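Transcriptional regulator, LacI family (Lactobacillus brevis, PDB 3JY6) probably acts as a DNA-binding transcription factor of the LacI family, regulating transcription. Local coordinates at residues 208-218 / 228-236. Sequence-based numbering, arbitrary orientation.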
# COMPACT_ATOMS: atom_id res chain seq x y z
N ASN A 208 2.62 24.99 12.35
CA ASN A 208 3.43 25.69 11.35
C ASN A 208 3.85 27.09 11.77
O ASN A 208 4.02 27.96 10.92
CB ASN A 208 2.66 25.77 10.03
CG ASN A 208 2.99 24.62 9.11
OD1 ASN A 208 3.32 23.52 9.55
ND2 ASN A 208 2.89 24.87 7.80
N GLN A 209 4.03 27.31 13.07
CA GLN A 209 4.45 28.60 13.59
C GLN A 209 5.47 28.36 14.69
O GLN A 209 6.46 29.08 14.81
CB GLN A 209 3.25 29.37 14.13
CG GLN A 209 2.20 29.67 13.08
CD GLN A 209 1.85 31.14 13.02
OE1 GLN A 209 1.33 31.70 13.99
NE2 GLN A 209 2.13 31.77 11.89
N THR A 210 5.20 27.35 15.51
CA THR A 210 6.10 26.99 16.59
C THR A 210 6.51 25.52 16.45
O THR A 210 7.58 25.10 16.89
CB THR A 210 5.43 27.25 17.96
OG1 THR A 210 6.33 26.86 19.01
CG2 THR A 210 4.13 26.49 18.08
N VAL A 211 5.64 24.74 15.81
CA VAL A 211 5.88 23.33 15.57
C VAL A 211 5.40 22.92 14.18
O VAL A 211 4.24 23.12 13.83
CB VAL A 211 5.12 22.45 16.57
CG1 VAL A 211 5.40 20.97 16.28
CG2 VAL A 211 5.52 22.81 17.98
N THR A 212 6.30 22.35 13.38
CA THR A 212 5.92 21.90 12.04
C THR A 212 6.34 20.42 11.93
O THR A 212 6.79 19.82 12.90
CB THR A 212 6.59 22.76 10.93
OG1 THR A 212 5.99 22.45 9.67
CG2 THR A 212 8.08 22.47 10.84
N ALA A 213 6.19 19.82 10.75
CA ALA A 213 6.58 18.42 10.62
C ALA A 213 6.90 18.06 9.19
O ALA A 213 6.33 18.61 8.26
CB ALA A 213 5.48 17.51 11.14
N THR A 214 7.80 17.10 9.03
CA THR A 214 8.22 16.65 7.72
C THR A 214 8.67 15.20 7.86
O THR A 214 8.54 14.59 8.93
CB THR A 214 9.41 17.48 7.24
OG1 THR A 214 9.76 17.11 5.89
CG2 THR A 214 10.60 17.26 8.17
N GLY A 215 9.23 14.67 6.79
CA GLY A 215 9.72 13.30 6.81
C GLY A 215 9.82 12.73 5.41
O GLY A 215 9.50 13.40 4.42
N PHE A 216 10.27 11.48 5.33
CA PHE A 216 10.38 10.77 4.07
C PHE A 216 9.04 10.08 3.89
O PHE A 216 8.68 9.20 4.67
CB PHE A 216 11.51 9.74 4.13
CG PHE A 216 12.88 10.35 4.16
CD1 PHE A 216 13.68 10.34 3.02
CD2 PHE A 216 13.37 10.95 5.33
CE1 PHE A 216 14.96 10.92 3.04
CE2 PHE A 216 14.63 11.53 5.35
CZ PHE A 216 15.43 11.51 4.20
N ALA A 217 8.29 10.51 2.88
CA ALA A 217 6.96 9.98 2.60
C ALA A 217 6.60 10.25 1.15
O ALA A 217 6.85 11.33 0.64
CB ALA A 217 5.94 10.64 3.51
N ASP A 218 6.00 9.27 0.48
CA ASP A 218 5.63 9.44 -0.92
C ASP A 218 4.13 9.42 -1.18
O ASP A 218 3.67 9.86 -2.24
CB ASP A 218 6.35 8.39 -1.77
CG ASP A 218 7.87 8.57 -1.77
OD1 ASP A 218 8.36 9.52 -2.44
OD2 ASP A 218 8.57 7.79 -1.10
N LYS A 228 -1.14 22.04 4.70
CA LYS A 228 0.07 21.75 3.82
C LYS A 228 1.54 21.60 4.36
O LYS A 228 2.51 22.47 4.61
CB LYS A 228 0.08 22.18 2.36
CG LYS A 228 1.30 21.63 1.73
CD LYS A 228 0.82 21.10 0.43
CE LYS A 228 1.53 21.86 -0.65
NZ LYS A 228 0.69 22.99 -1.15
N LEU A 229 1.82 20.37 4.57
CA LEU A 229 3.16 19.97 5.02
C LEU A 229 4.18 19.82 3.95
O LEU A 229 3.88 19.65 2.76
CB LEU A 229 3.20 18.69 5.90
CG LEU A 229 2.45 19.07 7.20
CD1 LEU A 229 2.21 17.78 7.93
CD2 LEU A 229 3.21 20.11 8.05
N THR A 230 5.42 20.03 4.35
CA THR A 230 6.48 19.94 3.36
C THR A 230 7.19 18.61 3.55
O THR A 230 7.77 18.35 4.62
CB THR A 230 7.44 21.13 3.49
OG1 THR A 230 7.06 22.16 2.53
CG2 THR A 230 8.91 20.64 3.30
N LEU A 231 7.15 17.76 2.53
CA LEU A 231 7.78 16.44 2.66
C LEU A 231 8.87 16.05 1.67
O LEU A 231 9.04 16.66 0.61
CB LEU A 231 6.70 15.37 2.61
CG LEU A 231 5.43 15.66 3.46
CD1 LEU A 231 4.31 14.76 2.91
CD2 LEU A 231 5.70 15.46 5.00
N ILE A 232 9.62 15.01 2.03
CA ILE A 232 10.70 14.53 1.16
C ILE A 232 10.27 13.25 0.44
O ILE A 232 9.93 12.26 1.08
CB ILE A 232 11.98 14.23 1.94
CG1 ILE A 232 12.37 15.43 2.79
CG2 ILE A 232 13.12 13.95 0.94
CD1 ILE A 232 13.31 15.07 3.93
N THR A 233 10.29 13.27 -0.88
CA THR A 233 9.89 12.09 -1.64
C THR A 233 11.10 11.41 -2.22
O THR A 233 12.00 12.08 -2.72
CB THR A 233 8.93 12.44 -2.80
OG1 THR A 233 9.63 13.21 -3.79
CG2 THR A 233 7.74 13.25 -2.30
N GLN A 234 11.12 10.08 -2.15
CA GLN A 234 12.22 9.30 -2.71
C GLN A 234 12.06 8.94 -4.19
O GLN A 234 13.01 8.46 -4.79
CB GLN A 234 12.41 8.02 -1.92
CG GLN A 234 13.37 8.14 -0.77
CD GLN A 234 13.46 6.84 -0.00
OE1 GLN A 234 12.60 6.51 0.83
NE2 GLN A 234 14.51 6.07 -0.28
N ASN A 235 10.87 9.16 -4.76
CA ASN A 235 10.61 8.82 -6.17
C ASN A 235 10.72 7.30 -6.34
O ASN A 235 11.44 6.82 -7.21
CB ASN A 235 11.67 9.47 -7.08
CG ASN A 235 11.43 10.95 -7.32
OD1 ASN A 235 12.38 11.72 -7.53
ND2 ASN A 235 10.17 11.35 -7.33
N PRO A 236 10.01 6.52 -5.52
CA PRO A 236 10.07 5.05 -5.63
C PRO A 236 9.80 4.45 -7.01
O PRO A 236 10.42 3.46 -7.40
CB PRO A 236 9.07 4.58 -4.57
CG PRO A 236 8.10 5.73 -4.48
CD PRO A 236 9.01 6.93 -4.52
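F216 and I232 are joined by a single parallel beta bridge in this periplasmic-binding-protein fold, a worked example of how side chains reinforce a lone bridge. Strand 231-233 runs parallel to edge strand 211-215, while its own sheet partner is strand 266-268. Two nearly straight bonds grip I232, its N giving to G215 O (2.9 Å) and its O taking A217 N (3.0 Å). This middle is the tight part: I232 CD1 sits over one face of the F216 ring, 4.2 Å from the centroid, in a CH-pi contact, with F186 of strand 183-187 touching both side chains. A chi1 of -175° sets T214 OG1 opposite the backbone N, where it donates to T230 O at 2.7 Å. Buried L229 still packs CD2 against A213 O, and N208 OD1 accepts T212 OG1; looseness begins at exposed N208 ND2, 4.0 Å from K228 O. At the other end, before helix 236-251, D218 OD1 receives two weak bonds, from Q234 N at a bent 125° and from N235 N, while P236 CD rests 3.4 Å from D218 CG. An alanine at D218 would probably cost these weak bonds their common acceptor and open a gap beside P236. Nearby, T233 CG2 lies 3.6 Å from A217 O.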